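Local structure of neural CELL adhesion molecule 1,140 KDA isoform (Homo sapiens, 2VKW) at residues Glu18-Thr23 / Val107-Ala112; Pro113-Gln118 / Val128-Gln133; Tyr178-Val183 / Ala194-Arg199. The protein acts as an adhesion receptor at the cell surface, this part of it consisting of two fibronectin type III domains in tandem. All blocks are in the same frame, centred on the assembly; numbering follows the deposited sequence.

Contact 1 of 3, residues Glu18-Thr23 / Val107-Ala112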
ATOM      1  N   GLU A  18      -5.593  10.424  12.252  1.00 20.73           N
ATOM      2  CA  GLU A  18      -5.988   9.027  12.436  1.00 21.86           C
ATOM      3  C   GLU A  18      -4.891   8.374  13.273  1.00 19.49           C
ATOM      4  O   GLU A  18      -3.816   8.038  12.775  1.00 18.75           O
ATOM      5  CB  GLU A  18      -6.139   8.296  11.102  1.00 24.01           C
ATOM      6  CG  GLU A  18      -6.665   6.870  11.270  1.00 32.25           C
ATOM      7  CD  GLU A  18      -8.104   6.801  11.808  1.00 36.62           C
ATOM      8  OE1 GLU A  18      -8.417   7.457  12.828  1.00 35.98           O
ATOM      9  OE2 GLU A  18      -8.925   6.069  11.209  1.00 39.78           O
ATOM     10  N   PRO A  19      -5.149   8.202  14.574  1.00 17.88           N
ATOM     11  CA  PRO A  19      -4.172   7.603  15.475  1.00 16.21           C
ATOM     12  C   PRO A  19      -4.234   6.097  15.653  1.00 15.91           C
ATOM     13  O   PRO A  19      -5.256   5.465  15.408  1.00 12.99           O
ATOM     14  CB  PRO A  19      -4.463   8.316  16.782  1.00 17.79           C
ATOM     15  CG  PRO A  19      -5.956   8.387  16.764  1.00 17.12           C
ATOM     16  CD  PRO A  19      -6.285   8.770  15.330  1.00 16.80           C
ATOM     17  N   TYR A  20      -3.109   5.532  16.074  1.00 16.45           N
ATOM     18  CA  TYR A  20      -3.042   4.120  16.376  1.00 16.94           C
ATOM     19  C   TYR A  20      -2.602   4.111  17.845  1.00 16.84           C
ATOM     20  O   TYR A  20      -2.898   5.053  18.583  1.00 14.80           O
ATOM     21  CB  TYR A  20      -2.048   3.379  15.468  1.00 20.42           C
ATOM     22  CG  TYR A  20      -2.372   1.894  15.342  1.00 23.58           C
ATOM     23  CD1 TYR A  20      -3.563   1.467  14.742  1.00 24.28           C
ATOM     24  CD2 TYR A  20      -1.531   0.921  15.890  1.00 23.28           C
ATOM     25  CE1 TYR A  20      -3.911   0.108  14.702  1.00 22.38           C
ATOM     26  CE2 TYR A  20      -1.866  -0.436  15.854  1.00 21.18           C
ATOM     27  CZ  TYR A  20      -3.056  -0.835  15.265  1.00 24.43           C
ATOM     28  OH  TYR A  20      -3.403  -2.170  15.272  1.00 21.24           O
ATOM     29  N   SER A  21      -1.898   3.076  18.279  1.00 16.19           N
ATOM     30  CA  SER A  21      -1.492   2.991  19.673  1.00 14.86           C
ATOM     31  C   SER A  21      -0.301   3.863  20.049  1.00 15.86           C
ATOM     32  O   SER A  21      -0.319   4.536  21.081  1.00 16.75           O
ATOM     33  CB  SER A  21      -1.172   1.544  20.024  1.00 16.16           C
ATOM     34  OG  SER A  21      -2.239   0.697  19.656  1.00 18.70           O
ATOM     35  N   SER A  22       0.731   3.848  19.219  1.00 14.93           N
ATOM     36  CA  SER A  22       1.925   4.622  19.507  1.00 16.01           C
ATOM     37  C   SER A  22       2.338   5.535  18.368  1.00 15.63           C
ATOM     38  O   SER A  22       3.459   6.052  18.353  1.00 15.63           O
ATOM     39  CB  SER A  22       3.075   3.676  19.851  1.00 15.62           C
ATOM     40  OG  SER A  22       3.345   2.807  18.767  1.00 20.86           O
ATOM     41  N   THR A  23       1.432   5.737  17.419  1.00 14.72           N
ATOM     42  CA  THR A  23       1.703   6.596  16.270  1.00 15.03           C
ATOM     43  C   THR A  23       0.403   7.250  15.815  1.00 15.88           C
ATOM     44  O   THR A  23      -0.681   6.892  16.283  1.00 15.43           O
ATOM     45  CB  THR A  23       2.273   5.786  15.073  1.00 16.70           C
ATOM     46  OG1 THR A  23       1.281   4.863  14.611  1.00 15.80           O
ATOM     47  CG2 THR A  23       3.523   5.006  15.483  1.00 16.47           C
ATOM     48  N   VAL A 107      -3.539  -0.204  23.718  1.00 15.85           N
ATOM     49  CA  VAL A 107      -2.653  -1.250  23.238  1.00 15.33           C
ATOM     50  C   VAL A 107      -3.449  -2.328  22.497  1.00 16.42           C
ATOM     51  O   VAL A 107      -4.479  -2.794  22.996  1.00 16.01           O
ATOM     52  CB  VAL A 107      -1.904  -1.884  24.420  1.00 16.41           C
ATOM     53  CG1 VAL A 107      -1.102  -3.085  23.956  1.00 12.85           C
ATOM     54  CG2 VAL A 107      -1.001  -0.839  25.066  1.00 14.18           C
ATOM     55  N   ARG A 108      -2.970  -2.713  21.313  1.00 14.22           N
ATOM     56  CA  ARG A 108      -3.631  -3.734  20.501  1.00 14.13           C
ATOM     57  C   ARG A 108      -2.649  -4.476  19.591  1.00 13.44           C
ATOM     58  O   ARG A 108      -1.450  -4.496  19.858  1.00 10.59           O
ATOM     59  CB  ARG A 108      -4.726  -3.093  19.656  1.00 16.50           C
ATOM     60  CG  ARG A 108      -4.248  -1.949  18.792  1.00 17.47           C
ATOM     61  CD  ARG A 108      -5.426  -1.302  18.076  1.00 21.96           C
ATOM     62  NE  ARG A 108      -5.929  -2.123  16.978  1.00 21.76           N
ATOM     63  CZ  ARG A 108      -6.974  -1.800  16.228  1.00 24.77           C
ATOM     64  NH1 ARG A 108      -7.636  -0.676  16.459  1.00 22.41           N
ATOM     65  NH2 ARG A 108      -7.351  -2.591  15.236  1.00 27.42           N
ATOM     66  N   GLU A 109      -3.163  -5.093  18.525  1.00 12.88           N
ATOM     67  CA  GLU A 109      -2.304  -5.823  17.597  1.00 14.76           C
ATOM     68  C   GLU A 109      -1.441  -4.811  16.830  1.00 13.80           C
ATOM     69  O   GLU A 109      -1.759  -3.624  16.780  1.00 15.59           O
ATOM     70  CB  GLU A 109      -3.131  -6.683  16.620  1.00 13.72           C
ATOM     71  CG  GLU A 109      -3.745  -5.921  15.464  1.00 16.30           C
ATOM     72  CD  GLU A 109      -5.028  -5.231  15.838  1.00 16.49           C
ATOM     73  OE1 GLU A 109      -5.178  -4.866  17.022  1.00 10.14           O
ATOM     74  OE2 GLU A 109      -5.876  -5.045  14.939  1.00 18.11           O
ATOM     75  N   PRO A 110      -0.334  -5.268  16.231  1.00 14.16           N
ATOM     76  CA  PRO A 110       0.527  -4.338  15.495  1.00 14.55           C
ATOM     77  C   PRO A 110      -0.087  -3.907  14.174  1.00 15.80           C
ATOM     78  O   PRO A 110      -1.005  -4.547  13.670  1.00 14.22           O
ATOM     79  CB  PRO A 110       1.815  -5.140  15.278  1.00 12.71           C
ATOM     80  CG  PRO A 110       1.720  -6.290  16.281  1.00 15.85           C
ATOM     81  CD  PRO A 110       0.258  -6.614  16.263  1.00 12.46           C
ATOM     82  N   SER A 111       0.413  -2.811  13.618  1.00 16.30           N
ATOM     83  CA  SER A 111      -0.083  -2.353  12.331  1.00 17.25           C
ATOM     84  C   SER A 111       0.776  -3.132  11.332  1.00 16.48           C
ATOM     85  O   SER A 111       1.809  -3.692  11.720  1.00 13.77           O
ATOM     86  CB  SER A 111       0.130  -0.842  12.174  1.00 18.05           C
ATOM     87  OG  SER A 111       1.494  -0.535  11.952  1.00 26.16           O
ATOM     88  N   ALA A 112       0.341  -3.191  10.074  1.00 13.79           N
ATOM     89  CA  ALA A 112       1.072  -3.915   9.040  1.00 14.89           C
ATOM     90  C   ALA A 112       2.505  -3.408   8.929  1.00 15.45           C
ATOM     91  O   ALA A 112       2.742  -2.206   8.870  1.00 18.48           O
ATOM     92  CB  ALA A 112       0.362  -3.779   7.689  1.00 10.61           C
TER

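Contact 2 of 3, residues Pro113-Gln118 / Val128-Gln133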
ATOM      1  N   PRO A 113       3.481  -4.323   8.909  1.00 15.37           N
ATOM      2  CA  PRO A 113       4.880  -3.922   8.802  1.00 16.90           C
ATOM      3  C   PRO A 113       5.246  -3.276   7.464  1.00 18.94           C
ATOM      4  O   PRO A 113       4.531  -3.408   6.468  1.00 18.23           O
ATOM      5  CB  PRO A 113       5.633  -5.229   9.053  1.00 16.65           C
ATOM      6  CG  PRO A 113       4.672  -6.269   8.587  1.00 15.95           C
ATOM      7  CD  PRO A 113       3.368  -5.774   9.132  1.00 14.74           C
ATOM      8  N   LYS A 114       6.365  -2.562   7.467  1.00 18.82           N
ATOM      9  CA  LYS A 114       6.857  -1.883   6.281  1.00 21.87           C
ATOM     10  C   LYS A 114       7.914  -2.808   5.688  1.00 20.45           C
ATOM     11  O   LYS A 114       8.794  -3.292   6.404  1.00 18.76           O
ATOM     12  CB  LYS A 114       7.464  -0.534   6.684  1.00 26.04           C
ATOM     13  CG  LYS A 114       7.563   0.482   5.563  1.00 31.46           C
ATOM     14  CD  LYS A 114       7.712   1.894   6.130  1.00 34.88           C
ATOM     15  CE  LYS A 114       7.692   2.946   5.021  1.00 39.28           C
ATOM     16  NZ  LYS A 114       7.586   4.339   5.561  1.00 40.42           N
ATOM     17  N   LEU A 115       7.829  -3.051   4.384  1.00 18.91           N
ATOM     18  CA  LEU A 115       8.765  -3.955   3.728  1.00 18.70           C
ATOM     19  C   LEU A 115       9.760  -3.293   2.777  1.00 19.94           C
ATOM     20  O   LEU A 115       9.383  -2.559   1.863  1.00 19.47           O
ATOM     21  CB  LEU A 115       7.977  -5.034   2.989  1.00 18.20           C
ATOM     22  CG  LEU A 115       7.034  -5.812   3.906  1.00 18.41           C
ATOM     23  CD1 LEU A 115       6.166  -6.739   3.083  1.00 16.68           C
ATOM     24  CD2 LEU A 115       7.857  -6.595   4.934  1.00 18.65           C
ATOM     25  N   GLU A 116      11.039  -3.577   2.994  1.00 19.23           N
ATOM     26  CA  GLU A 116      12.094  -3.016   2.170  1.00 20.78           C
ATOM     27  C   GLU A 116      12.964  -4.131   1.606  1.00 20.16           C
ATOM     28  O   GLU A 116      13.825  -4.661   2.299  1.00 21.47           O
ATOM     29  CB  GLU A 116      12.953  -2.068   3.004  1.00 20.03           C
ATOM     30  CG  GLU A 116      13.947  -1.271   2.189  1.00 21.38           C
ATOM     31  CD  GLU A 116      14.881  -0.464   3.064  1.00 22.26           C
ATOM     32  OE1 GLU A 116      16.029  -0.906   3.266  1.00 22.18           O
ATOM     33  OE2 GLU A 116      14.457   0.604   3.560  1.00 23.39           O
ATOM     34  N   GLY A 117      12.738  -4.477   0.344  1.00 19.86           N
ATOM     35  CA  GLY A 117      13.509  -5.537  -0.271  1.00 19.87           C
ATOM     36  C   GLY A 117      14.818  -5.078  -0.893  1.00 20.67           C
ATOM     37  O   GLY A 117      14.927  -3.969  -1.415  1.00 20.62           O
ATOM     38  N   GLN A 118      15.822  -5.939  -0.815  1.00 19.81           N
ATOM     39  CA  GLN A 118      17.128  -5.659  -1.389  1.00 22.17           C
ATOM     40  C   GLN A 118      17.341  -6.785  -2.397  1.00 22.65           C
ATOM     41  O   GLN A 118      17.563  -7.934  -2.015  1.00 18.61           O
ATOM     42  CB  GLN A 118      18.200  -5.678  -0.291  1.00 22.20           C
ATOM     43  CG  GLN A 118      19.618  -5.443  -0.784  1.00 24.74           C
ATOM     44  CD  GLN A 118      20.603  -5.133   0.345  1.00 26.41           C
ATOM     45  OE1 GLN A 118      20.499  -5.674   1.445  1.00 25.90           O
ATOM     46  NE2 GLN A 118      21.573  -4.263   0.065  1.00 27.37           N
ATOM     47  N   VAL A 128      14.371  -9.231   2.464  1.00 19.06           N
ATOM     48  CA  VAL A 128      13.267  -8.351   2.827  1.00 19.58           C
ATOM     49  C   VAL A 128      13.501  -7.784   4.226  1.00 20.62           C
ATOM     50  O   VAL A 128      13.328  -8.490   5.218  1.00 20.81           O
ATOM     51  CB  VAL A 128      11.920  -9.108   2.826  1.00 19.94           C
ATOM     52  CG1 VAL A 128      10.805  -8.186   3.296  1.00 20.64           C
ATOM     53  CG2 VAL A 128      11.615  -9.627   1.430  1.00 19.81           C
ATOM     54  N   ASN A 129      13.907  -6.516   4.306  1.00 20.79           N
ATOM     55  CA  ASN A 129      14.141  -5.885   5.603  1.00 21.01           C
ATOM     56  C   ASN A 129      12.801  -5.428   6.166  1.00 21.62           C
ATOM     57  O   ASN A 129      12.008  -4.801   5.470  1.00 22.23           O
ATOM     58  CB  ASN A 129      15.079  -4.672   5.474  1.00 20.44           C
ATOM     59  CG  ASN A 129      16.486  -5.052   5.039  1.00 21.37           C
ATOM     60  OD1 ASN A 129      16.925  -4.687   3.946  1.00 23.78           O
ATOM     61  ND2 ASN A 129      17.199  -5.785   5.892  1.00 19.90           N
ATOM     62  N   LEU A 130      12.550  -5.741   7.428  1.00 23.12           N
ATOM     63  CA  LEU A 130      11.299  -5.354   8.065  1.00 24.82           C
ATOM     64  C   LEU A 130      11.461  -4.015   8.784  1.00 26.73           C
ATOM     65  O   LEU A 130      11.951  -3.961   9.913  1.00 27.50           O
ATOM     66  CB  LEU A 130      10.869  -6.442   9.046  1.00 22.58           C
ATOM     67  CG  LEU A 130      10.874  -7.832   8.397  1.00 23.37           C
ATOM     68  CD1 LEU A 130      10.655  -8.905   9.444  1.00 22.84           C
ATOM     69  CD2 LEU A 130       9.806  -7.896   7.323  1.00 22.60           C
ATOM     70  N   ILE A 131      11.059  -2.940   8.106  1.00 28.43           N
ATOM     71  CA  ILE A 131      11.140  -1.588   8.652  1.00 30.52           C
ATOM     72  C   ILE A 131      10.131  -1.405   9.783  1.00 31.95           C
ATOM     73  O   ILE A 131       8.958  -1.778   9.663  1.00 31.86           O
ATOM     74  CB  ILE A 131      10.869  -0.537   7.564  1.00 32.16           C
ATOM     75  CG1 ILE A 131      11.875  -0.697   6.428  1.00 31.68           C
ATOM     76  CG2 ILE A 131      10.951   0.862   8.155  1.00 31.36           C
ATOM     77  CD1 ILE A 131      11.622   0.226   5.262  1.00 35.53           C
ATOM     78  N   LYS A 132      10.595  -0.813  10.876  1.00 33.15           N
ATOM     79  CA  LYS A 132       9.769  -0.607  12.060  1.00 34.61           C
ATOM     80  C   LYS A 132       8.504   0.223  11.847  1.00 32.75           C
ATOM     81  O   LYS A 132       8.570   1.370  11.416  1.00 33.82           O
ATOM     82  CB  LYS A 132      10.617   0.036  13.167  1.00 37.21           C
ATOM     83  CG  LYS A 132      10.277  -0.444  14.574  1.00 41.49           C
ATOM     84  CD  LYS A 132      10.498  -1.953  14.703  1.00 43.84           C
ATOM     85  CE  LYS A 132      10.163  -2.469  16.099  1.00 44.19           C
ATOM     86  NZ  LYS A 132      10.322  -3.953  16.194  1.00 43.42           N
ATOM     87  N   GLN A 133       7.353  -0.373  12.141  1.00 30.60           N
ATOM     88  CA  GLN A 133       6.073   0.322  12.036  1.00 29.59           C
ATOM     89  C   GLN A 133       5.481   0.309  13.442  1.00 28.84           C
ATOM     90  O   GLN A 133       6.154  -0.124  14.385  1.00 29.78           O
ATOM     91  CB  GLN A 133       5.128  -0.392  11.059  1.00 29.79           C
ATOM     92  CG  GLN A 133       5.495  -0.236   9.574  1.00 31.95           C
ATOM     93  CD  GLN A 133       5.527   1.222   9.108  1.00 32.89           C
ATOM     94  OE1 GLN A 133       6.396   2.003   9.510  1.00 32.00           O
ATOM     95  NE2 GLN A 133       4.572   1.593   8.260  1.00 32.91           N
TER

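Contact 3 of 3, residues Tyr178-Val183 / Ala194-Arg199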
ATOM      1  N   TYR A 178       7.076 -13.119  -7.815  1.00 17.96           N
ATOM      2  CA  TYR A 178       6.790 -13.581  -6.462  1.00 17.76           C
ATOM      3  C   TYR A 178       5.974 -12.598  -5.628  1.00 17.69           C
ATOM      4  O   TYR A 178       6.161 -11.385  -5.724  1.00 18.97           O
ATOM      5  CB  TYR A 178       8.097 -13.846  -5.704  1.00 18.47           C
ATOM      6  CG  TYR A 178       8.782 -15.156  -6.011  1.00 20.36           C
ATOM      7  CD1 TYR A 178       9.604 -15.297  -7.125  1.00 20.78           C
ATOM      8  CD2 TYR A 178       8.610 -16.259  -5.176  1.00 20.88           C
ATOM      9  CE1 TYR A 178      10.240 -16.508  -7.398  1.00 23.32           C
ATOM     10  CE2 TYR A 178       9.236 -17.468  -5.439  1.00 22.26           C
ATOM     11  CZ  TYR A 178      10.046 -17.588  -6.549  1.00 22.53           C
ATOM     12  OH  TYR A 178      10.650 -18.788  -6.813  1.00 21.97           O
ATOM     13  N   GLU A 179       5.058 -13.113  -4.817  1.00 15.80           N
ATOM     14  CA  GLU A 179       4.317 -12.235  -3.922  1.00 17.60           C
ATOM     15  C   GLU A 179       4.693 -12.653  -2.504  1.00 16.30           C
ATOM     16  O   GLU A 179       4.841 -13.839  -2.207  1.00 14.57           O
ATOM     17  CB  GLU A 179       2.793 -12.287  -4.153  1.00 17.77           C
ATOM     18  CG  GLU A 179       2.120 -13.640  -4.086  1.00 18.87           C
ATOM     19  CD  GLU A 179       0.593 -13.525  -4.173  1.00 19.94           C
ATOM     20  OE1 GLU A 179      -0.087 -14.565  -4.312  1.00 21.35           O
ATOM     21  OE2 GLU A 179       0.071 -12.393  -4.093  1.00 19.97           O
ATOM     22  N   VAL A 180       4.894 -11.666  -1.642  1.00 16.58           N
ATOM     23  CA  VAL A 180       5.285 -11.923  -0.263  1.00 15.75           C
ATOM     24  C   VAL A 180       4.349 -11.209   0.705  1.00 17.63           C
ATOM     25  O   VAL A 180       4.081 -10.015   0.546  1.00 18.27           O
ATOM     26  CB  VAL A 180       6.732 -11.422   0.001  1.00 16.23           C
ATOM     27  CG1 VAL A 180       7.127 -11.684   1.449  1.00 15.99           C
ATOM     28  CG2 VAL A 180       7.706 -12.103  -0.945  1.00 13.48           C
ATOM     29  N   TYR A 181       3.855 -11.946   1.701  1.00 17.16           N
ATOM     30  CA  TYR A 181       2.974 -11.390   2.727  1.00 15.56           C
ATOM     31  C   TYR A 181       3.620 -11.524   4.106  1.00 16.09           C
ATOM     32  O   TYR A 181       4.033 -12.611   4.521  1.00 14.50           O
ATOM     33  CB  TYR A 181       1.607 -12.092   2.726  1.00 15.39           C
ATOM     34  CG  TYR A 181       0.771 -11.766   1.510  1.00 18.73           C
ATOM     35  CD1 TYR A 181       1.110 -12.270   0.257  1.00 18.55           C
ATOM     36  CD2 TYR A 181      -0.328 -10.907   1.601  1.00 18.78           C
ATOM     37  CE1 TYR A 181       0.384 -11.929  -0.881  1.00 20.48           C
ATOM     38  CE2 TYR A 181      -1.065 -10.555   0.460  1.00 20.94           C
ATOM     39  CZ  TYR A 181      -0.695 -11.075  -0.777  1.00 21.04           C
ATOM     40  OH  TYR A 181      -1.398 -10.756  -1.916  1.00 25.15           O
ATOM     41  N   VAL A 182       3.716 -10.412   4.819  1.00 16.08           N
ATOM     42  CA  VAL A 182       4.323 -10.447   6.133  1.00 16.57           C
ATOM     43  C   VAL A 182       3.368  -9.950   7.198  1.00 15.85           C
ATOM     44  O   VAL A 182       2.771  -8.881   7.073  1.00 17.19           O
ATOM     45  CB  VAL A 182       5.612  -9.604   6.170  1.00 17.81           C
ATOM     46  CG1 VAL A 182       6.227  -9.666   7.568  1.00 18.71           C
ATOM     47  CG2 VAL A 182       6.601 -10.117   5.117  1.00 13.05           C
ATOM     48  N   VAL A 183       3.215 -10.753   8.241  1.00 15.92           N
ATOM     49  CA  VAL A 183       2.347 -10.410   9.352  1.00 15.06           C
ATOM     50  C   VAL A 183       3.163 -10.184  10.611  1.00 16.54           C
ATOM     51  O   VAL A 183       4.085 -10.947  10.918  1.00 16.48           O
ATOM     52  CB  VAL A 183       1.328 -11.531   9.644  1.00 16.54           C
ATOM     53  CG1 VAL A 183       0.609 -11.271  10.986  1.00 11.62           C
ATOM     54  CG2 VAL A 183       0.316 -11.606   8.511  1.00 15.29           C
ATOM     55  N   ALA A 194       1.157  -7.252   5.340  1.00 18.38           N
ATOM     56  CA  ALA A 194       1.829  -6.279   4.495  1.00 19.80           C
ATOM     57  C   ALA A 194       2.300  -7.142   3.337  1.00 21.70           C
ATOM     58  O   ALA A 194       2.512  -8.345   3.508  1.00 21.73           O
ATOM     59  CB  ALA A 194       3.023  -5.680   5.210  1.00 19.83           C
ATOM     60  N   HIS A 195       2.470  -6.561   2.160  1.00 22.30           N
ATOM     61  CA  HIS A 195       2.898  -7.385   1.045  1.00 24.46           C
ATOM     62  C   HIS A 195       3.472  -6.596  -0.098  1.00 22.58           C
ATOM     63  O   HIS A 195       3.396  -5.375  -0.119  1.00 24.25           O
ATOM     64  CB  HIS A 195       1.719  -8.224   0.550  1.00 26.03           C
ATOM     65  CG  HIS A 195       0.567  -7.410   0.055  1.00 30.67           C
ATOM     66  ND1 HIS A 195       0.554  -6.816  -1.190  1.00 33.61           N
ATOM     67  CD2 HIS A 195      -0.609  -7.079   0.641  1.00 33.56           C
ATOM     68  CE1 HIS A 195      -0.580  -6.157  -1.349  1.00 34.85           C
ATOM     69  NE2 HIS A 195      -1.303  -6.300  -0.254  1.00 35.34           N
ATOM     70  N   PHE A 196       4.066  -7.312  -1.042  1.00 22.05           N
ATOM     71  CA  PHE A 196       4.641  -6.694  -2.224  1.00 22.45           C
ATOM     72  C   PHE A 196       5.050  -7.798  -3.188  1.00 22.50           C
ATOM     73  O   PHE A 196       5.205  -8.952  -2.791  1.00 22.76           O
ATOM     74  CB  PHE A 196       5.845  -5.813  -1.851  1.00 22.90           C
ATOM     75  CG  PHE A 196       7.094  -6.580  -1.513  1.00 24.47           C
ATOM     76  CD1 PHE A 196       8.066  -6.811  -2.481  1.00 25.53           C
ATOM     77  CD2 PHE A 196       7.301  -7.070  -0.225  1.00 23.68           C
ATOM     78  CE1 PHE A 196       9.230  -7.519  -2.173  1.00 26.37           C
ATOM     79  CE2 PHE A 196       8.461  -7.780   0.094  1.00 24.88           C
ATOM     80  CZ  PHE A 196       9.429  -8.005  -0.882  1.00 25.16           C
ATOM     81  N   VAL A 197       5.188  -7.440  -4.459  1.00 21.81           N
ATOM     82  CA  VAL A 197       5.583  -8.383  -5.490  1.00 20.63           C
ATOM     83  C   VAL A 197       6.940  -7.986  -6.056  1.00 20.45           C
ATOM     84  O   VAL A 197       7.282  -6.799  -6.088  1.00 20.56           O
ATOM     85  CB  VAL A 197       4.555  -8.405  -6.635  1.00 23.03           C
ATOM     86  CG1 VAL A 197       3.249  -9.024  -6.152  1.00 24.47           C
ATOM     87  CG2 VAL A 197       4.303  -6.984  -7.129  1.00 24.10           C
ATOM     88  N   PHE A 198       7.714  -8.975  -6.493  1.00 18.74           N
ATOM     89  CA  PHE A 198       9.030  -8.726  -7.077  1.00 18.73           C
ATOM     90  C   PHE A 198       9.285  -9.788  -8.141  1.00 19.61           C
ATOM     91  O   PHE A 198       8.592 -10.803  -8.178  1.00 20.10           O
ATOM     92  CB  PHE A 198      10.120  -8.754  -5.988  1.00 17.82           C
ATOM     93  CG  PHE A 198      10.452 -10.132  -5.479  1.00 16.41           C
ATOM     94  CD1 PHE A 198      11.457 -10.883  -6.077  1.00 15.21           C
ATOM     95  CD2 PHE A 198       9.766 -10.673  -4.397  1.00 15.10           C
ATOM     96  CE1 PHE A 198      11.773 -12.156  -5.603  1.00 16.81           C
ATOM     97  CE2 PHE A 198      10.071 -11.943  -3.915  1.00 16.23           C
ATOM     98  CZ  PHE A 198      11.078 -12.687  -4.520  1.00 16.54           C
ATOM     99  N   ARG A 199      10.261  -9.558  -9.013  1.00 20.19           N
ATOM    100  CA  ARG A 199      10.549 -10.512 -10.085  1.00 20.75           C
ATOM    101  C   ARG A 199      12.008 -10.936 -10.136  1.00 21.86           C
ATOM    102  O   ARG A 199      12.916 -10.104 -10.068  1.00 21.65           O
ATOM    103  CB  ARG A 199      10.154  -9.910 -11.439  1.00 20.51           C
ATOM    104  CG  ARG A 199      10.306 -10.852 -12.619  1.00 20.83           C
ATOM    105  CD  ARG A 199      10.001 -10.147 -13.933  1.00 21.42           C
ATOM    106  NE  ARG A 199       8.756  -9.381 -13.881  1.00 22.81           N
ATOM    107  CZ  ARG A 199       8.360  -8.537 -14.830  1.00 22.35           C
ATOM    108  NH1 ARG A 199       9.113  -8.361 -15.906  1.00 23.02           N
ATOM    109  NH2 ARG A 199       7.228  -7.854 -14.698  1.00 19.97           N
TER

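Contact 1 of 3, residues Glu18-Thr23 / Val107-Ala112
The hydroxyl of Y20 gives a hydrogen bond of 2.7 Å, OH to the backbone O of E109, and this is the polar anchor between 18-23 and 107-112. The hydroxyl meets the oxygen from above the carbonyl plane, while that oxygen lies at the edge of the phenol ring. A tyrosine suits the place because its length carries a donor from one segment to the backbone of the other: CG is anti to the backbone N (chi1 -156°), which swings the ring out across the gap.

Y20 comes just after strand 13-19 in the first fibronectin type III domain, and 107-112 belongs to the linker that runs into strand 114-119 of the second, so the pair ties domain to linker.

Charge organises the ring's surroundings. R108 grips E109 side-on, NE to OE1 at 2.8 Å and NH2 to OE2 at 2.9 Å, the latter nearly straight at 173°. Thus paired, and with NH1 bonded to Q105, the guanidinium lies with one face toward CE1 of Y20, the two planes 38° apart.

Van der Waals contacts complete the join. S111 CB sits over one face of the ring, 4.2 Å from Y20 CE2, and a residue as small as serine can lie against the ring there. Beside the ring, S21 OG, hydrogen-bonded to P106 O, touches R108 CG at 3.4 Å.

Contact 2 of 3, residues Pro113-Gln118 / Val128-Gln133
Backbone hydrogen bonds join K114 to I131 and E116 to N129. E116 N reaches N129 O at 2.9 Å and N129 N returns to E116 O at 2.7 Å. Nearer the linker the pairing slackens: I131 N still binds K114 O at 2.9 Å, but K114 N to I131 O is a weak 3.5 Å.

These antiparallel strands form the hairpin that opens the second fibronectin type III domain. Strand 114-119 is outermost in its three-stranded sheet within this chain, though G117 makes backbone hydrogen bonds to the second subunit. L115, L130 and V128 project from one face, toward the facing sheet of the sandwich, where all three touch V182 or F196.

Among the apolar contacts on that face, L115 CD2 meets L130 CD2 at a tight 3.3 Å, the two leucines lying side by side, and touches V128 CG1 at 3.7 Å. G117, with no side chain to hold the strands apart, lets its CA come within 4.2 Å of V128 CA.

The other face mixes apolar and charged groups. I131 reaches along the sheet with CD1, its CG1 anti to the carbonyl carbon (chi1 -58°), and packs 3.5 Å from E116 CB. K114 CB lies against I131 CB. The carboxylate of E116 forms a salt bridge with R199 of the second subunit.

Contact 3 of 3, residues Tyr178-Val183 / Ala194-Arg199
Two aromatic torsions set up this contact. In F198 CG stands between the backbone N and the carbonyl carbon (chi1 74°), which folds the ring back over the neighbouring strand; in Y178 CG is anti to the carbonyl carbon, and its ring heads off beyond F198. As a result Y178 CB, rather than its ring, sits over the face of F198, a CH-pi contact of 3.7 Å from CB to the ring centroid. The two rings are almost parallel, 10° apart, but displaced so that little of either ring covers the other. V180 CG2 meets the edge of the F198 ring, 3.8 Å from its CE2; valine, beta-branched and at home in a strand, offers a methyl group to the ring edge.

On the opposite face of the sheet Y181 and H195 run alongside each other in one direction. H195 CB stands 3.6 Å from the centroid of the Y181 ring and only 15° off its normal, so the methylene supplies the CH-pi contact. The imidazole itself is set obliquely to the phenol. E179 and V197 share that face, CB to CG1 at 3.9 Å.

Six backbone hydrogen bonds hold the antiparallel register, two each for Y178 with F198, V180 with F196 and V182 with A194. Y178 N to F198 O (2.8 Å) is almost straight. Between these pairs V197 CA-H approaches Y178 O.

The hairpin forms one side of the four-stranded sheet of the second fibronectin type III domain. Its V182 and F196 pack on strand 126-131 of the opposing sheet, E179 makes a salt bridge with R148 on strand 142-149, Y181 OH is hydrogen-bonded to E67 of the second subunit, and V197 to R199 pair in parallel with a strand of that subunit.

How the contacts relate
Contact 1 passes directly into contact 2 along the chain, since A112 precedes P113, and their centres lie about 17 Å apart; S111 OG packs on Q133 CB at 3.7 Å. Contacts 2 and 3 belong to the two opposed sheets of the second fibronectin type III domain, with centres about 11 Å apart. Between them L115 CD1 meets F196 CD2 at 3.5 Å and V128 CG2 meets F196 CZ at 3.6 Å, forming part of the hydrophobic core. Contact 1, about 22 Å from contact 3 between centres, joins the linker to the first domain, whereas contacts 2 and 3 both touch the second subunit.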